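PDB 1T0F: transposon Tn7 transposition protein tnsA from Escherichia coli, which forms the Tn7 transposase together with TnsB and cuts the 5' DNA strands at the transposon ends. Local coordinates for residues L194-L205 and E234-I244. Sequence-based numbering, arbitrary orientation.
Sequences LLAQLSPLAHIL and EIRALTANGFI
Leu-238 pushes its isobutyl group in among Leu-194, Leu-198 and Leu-201, with CD1 lying 3.7 Å from Leu-198 CD2 and CD2 packed against Leu-194 CG. Leu-201 CD1 touches both Leu-238 CD1 and Ile-235 CD1, the latter at 3.5 Å. Leu-198 continues the apolar layer toward Phe-243 and Ile-244, where Ile-262 of strand 261-262 covers it. Leu-194 runs past Leu-238 in the opposite sense; its CG is anti to the backbone N (chi1 -178°), which lays the two methyls along one face of helix 230-240, CD2 on Ala-237 CB at 3.6 Å and CD1 on Glu-234 CB. At one end Leu-195 sets CD1 over a face of the Phe-243 ring, a CH-pi contact 3.9 Å from the centroid and offset toward the rim. The ring follows a Schellman motif, in which Gly-242, at positive phi, is the first residue to leave helical geometry.

At the polar edge Gln-197 NE2 donates to both carboxylate oxygens of Glu-234, at 2.9 Å to OE1 and 3.2 Å to OE2, each on its syn side, with the amide and carboxylate planes 80° apart. Were Glu-234 replaced by alanine, the Gln-197 amide would probably lose this acceptor and be left free to turn. Within the C-terminal domain, then, leucine packing joins two steeply crossed helices, and a neutral amide, sharing one nitrogen between both oxygens, probably satisfies part of the buried carboxylate without supplying a countercharge.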
# COMPACT_ATOMS: atom_id res chain seq x y z
N LEU A 194 10.91 -13.56 19.97
CA LEU A 194 10.95 -12.14 19.64
C LEU A 194 9.60 -11.50 19.90
O LEU A 194 9.52 -10.38 20.40
CB LEU A 194 11.35 -11.94 18.17
CG LEU A 194 11.47 -10.49 17.70
CD1 LEU A 194 12.36 -9.71 18.65
CD2 LEU A 194 12.03 -10.45 16.29
N LEU A 195 8.53 -12.22 19.56
CA LEU A 195 7.18 -11.72 19.78
C LEU A 195 6.94 -11.52 21.28
O LEU A 195 6.18 -10.64 21.69
CB LEU A 195 6.15 -12.70 19.21
CG LEU A 195 4.73 -12.17 19.03
CD1 LEU A 195 4.71 -11.19 17.86
CD2 LEU A 195 3.76 -13.33 18.76
N ALA A 196 7.58 -12.36 22.09
CA ALA A 196 7.44 -12.29 23.54
C ALA A 196 8.07 -11.03 24.13
O ALA A 196 7.84 -10.69 25.29
CB ALA A 196 8.06 -13.53 24.18
N GLN A 197 8.87 -10.33 23.32
CA GLN A 197 9.54 -9.12 23.77
C GLN A 197 8.67 -7.87 23.71
O GLN A 197 9.00 -6.85 24.31
CB GLN A 197 10.81 -8.89 22.94
CG GLN A 197 11.94 -9.86 23.25
CD GLN A 197 12.55 -9.62 24.61
OE1 GLN A 197 11.93 -9.86 25.64
NE2 GLN A 197 13.78 -9.12 24.62
N LEU A 198 7.56 -7.94 22.98
CA LEU A 198 6.67 -6.80 22.85
C LEU A 198 6.21 -6.26 24.19
O LEU A 198 6.24 -5.05 24.43
CB LEU A 198 5.45 -7.16 21.99
CG LEU A 198 5.71 -7.33 20.49
CD1 LEU A 198 4.48 -7.94 19.83
CD2 LEU A 198 6.04 -5.98 19.87
N SER A 199 5.79 -7.16 25.08
CA SER A 199 5.31 -6.76 26.40
C SER A 199 6.38 -6.05 27.23
O SER A 199 6.17 -4.93 27.69
CB SER A 199 4.77 -7.99 27.15
OG SER A 199 4.26 -7.62 28.42
N PRO A 200 7.54 -6.69 27.45
CA PRO A 200 8.56 -6.01 28.25
C PRO A 200 9.08 -4.73 27.59
O PRO A 200 9.35 -3.74 28.27
CB PRO A 200 9.64 -7.08 28.42
CG PRO A 200 9.48 -7.93 27.20
CD PRO A 200 7.98 -8.05 27.09
N LEU A 201 9.21 -4.74 26.27
CA LEU A 201 9.68 -3.56 25.56
C LEU A 201 8.68 -2.42 25.68
O LEU A 201 9.06 -1.25 25.79
CB LEU A 201 9.93 -3.89 24.08
CG LEU A 201 11.09 -4.84 23.78
CD1 LEU A 201 11.10 -5.18 22.29
CD2 LEU A 201 12.40 -4.19 24.20
N ALA A 202 7.39 -2.77 25.67
CA ALA A 202 6.32 -1.79 25.79
C ALA A 202 6.37 -1.06 27.13
O ALA A 202 6.08 0.14 27.20
CB ALA A 202 4.97 -2.48 25.63
N HIS A 203 6.73 -1.78 28.18
CA HIS A 203 6.81 -1.18 29.51
C HIS A 203 7.98 -0.21 29.60
O HIS A 203 7.83 0.90 30.12
CB HIS A 203 6.97 -2.26 30.59
CG HIS A 203 5.74 -3.10 30.79
ND1 HIS A 203 5.41 -4.14 29.95
CD2 HIS A 203 4.76 -3.03 31.71
CE1 HIS A 203 4.28 -4.69 30.36
NE2 HIS A 203 3.86 -4.03 31.43
N ILE A 204 9.13 -0.62 29.08
CA ILE A 204 10.32 0.23 29.09
C ILE A 204 10.07 1.50 28.29
O ILE A 204 10.32 2.61 28.77
CB ILE A 204 11.53 -0.52 28.50
CG1 ILE A 204 11.84 -1.75 29.36
CG2 ILE A 204 12.75 0.40 28.44
CD1 ILE A 204 12.97 -2.61 28.82
N LEU A 205 9.58 1.34 27.07
CA LEU A 205 9.31 2.48 26.21
C LEU A 205 8.28 3.41 26.83
O LEU A 205 8.32 4.63 26.63
CB LEU A 205 8.82 2.00 24.83
CG LEU A 205 9.93 1.58 23.86
CD1 LEU A 205 10.98 0.73 24.55
CD2 LEU A 205 9.31 0.83 22.69
N GLU A 234 15.95 -5.99 18.00
CA GLU A 234 14.64 -6.57 18.28
C GLU A 234 13.55 -5.58 17.89
O GLU A 234 12.56 -5.94 17.27
CB GLU A 234 14.52 -6.92 19.77
CG GLU A 234 15.59 -7.87 20.27
CD GLU A 234 15.36 -8.31 21.70
OE1 GLU A 234 14.99 -7.45 22.53
OE2 GLU A 234 15.54 -9.51 21.99
N ILE A 235 13.74 -4.32 18.27
CA ILE A 235 12.78 -3.27 17.96
C ILE A 235 12.68 -3.12 16.44
O ILE A 235 11.59 -2.95 15.89
CB ILE A 235 13.21 -1.91 18.58
CG1 ILE A 235 13.06 -1.97 20.10
CG2 ILE A 235 12.38 -0.77 18.02
CD1 ILE A 235 11.64 -2.14 20.58
N ARG A 236 13.82 -3.18 15.77
CA ARG A 236 13.85 -3.05 14.32
C ARG A 236 13.03 -4.15 13.65
O ARG A 236 12.23 -3.87 12.75
CB ARG A 236 15.31 -3.11 13.84
CG ARG A 236 15.50 -2.83 12.36
CD ARG A 236 16.99 -2.81 12.01
NE ARG A 236 17.23 -2.59 10.58
CZ ARG A 236 16.83 -3.42 9.62
NH1 ARG A 236 16.18 -4.53 9.93
NH2 ARG A 236 17.10 -3.14 8.35
N ALA A 237 13.21 -5.39 14.08
CA ALA A 237 12.49 -6.52 13.50
C ALA A 237 10.99 -6.44 13.77
O ALA A 237 10.18 -6.69 12.87
CB ALA A 237 13.05 -7.84 14.05
N LEU A 238 10.62 -6.07 14.99
CA LEU A 238 9.20 -5.97 15.34
C LEU A 238 8.55 -4.81 14.59
O LEU A 238 7.37 -4.88 14.22
CB LEU A 238 9.04 -5.79 16.85
CG LEU A 238 9.39 -7.03 17.68
CD1 LEU A 238 9.57 -6.66 19.16
CD2 LEU A 238 8.28 -8.07 17.50
N THR A 239 9.31 -3.74 14.35
CA THR A 239 8.78 -2.58 13.65
C THR A 239 8.58 -2.90 12.16
O THR A 239 7.56 -2.54 11.58
CB THR A 239 9.72 -1.36 13.77
OG1 THR A 239 9.87 -1.01 15.16
CG2 THR A 239 9.12 -0.16 13.04
N ALA A 240 9.56 -3.56 11.55
CA ALA A 240 9.49 -3.91 10.13
C ALA A 240 8.29 -4.83 9.87
O ALA A 240 7.66 -4.77 8.81
CB ALA A 240 10.78 -4.59 9.70
N ASN A 241 7.99 -5.69 10.84
CA ASN A 241 6.87 -6.61 10.71
C ASN A 241 5.53 -5.97 11.06
O ASN A 241 4.48 -6.59 10.90
CB ASN A 241 7.11 -7.85 11.58
CG ASN A 241 8.05 -8.83 10.92
OD1 ASN A 241 7.62 -9.64 10.10
ND2 ASN A 241 9.33 -8.76 11.26
N GLY A 242 5.58 -4.73 11.54
CA GLY A 242 4.35 -4.01 11.86
C GLY A 242 3.83 -4.04 13.28
O GLY A 242 2.88 -3.32 13.60
N PHE A 243 4.43 -4.87 14.13
CA PHE A 243 3.98 -4.97 15.52
C PHE A 243 4.26 -3.67 16.27
O PHE A 243 3.60 -3.36 17.26
CB PHE A 243 4.63 -6.17 16.20
CG PHE A 243 4.20 -7.47 15.61
CD1 PHE A 243 2.85 -7.83 15.62
CD2 PHE A 243 5.11 -8.32 15.00
CE1 PHE A 243 2.42 -9.00 15.02
CE2 PHE A 243 4.69 -9.50 14.39
CZ PHE A 243 3.34 -9.84 14.41
N ILE A 244 5.22 -2.91 15.77
CA ILE A 244 5.56 -1.62 16.34
C ILE A 244 5.47 -0.61 15.21
O ILE A 244 5.99 -0.86 14.12
CB ILE A 244 7.00 -1.60 16.90
CG1 ILE A 244 7.13 -2.60 18.04
CG2 ILE A 244 7.35 -0.19 17.38
CD1 ILE A 244 8.55 -2.72 18.58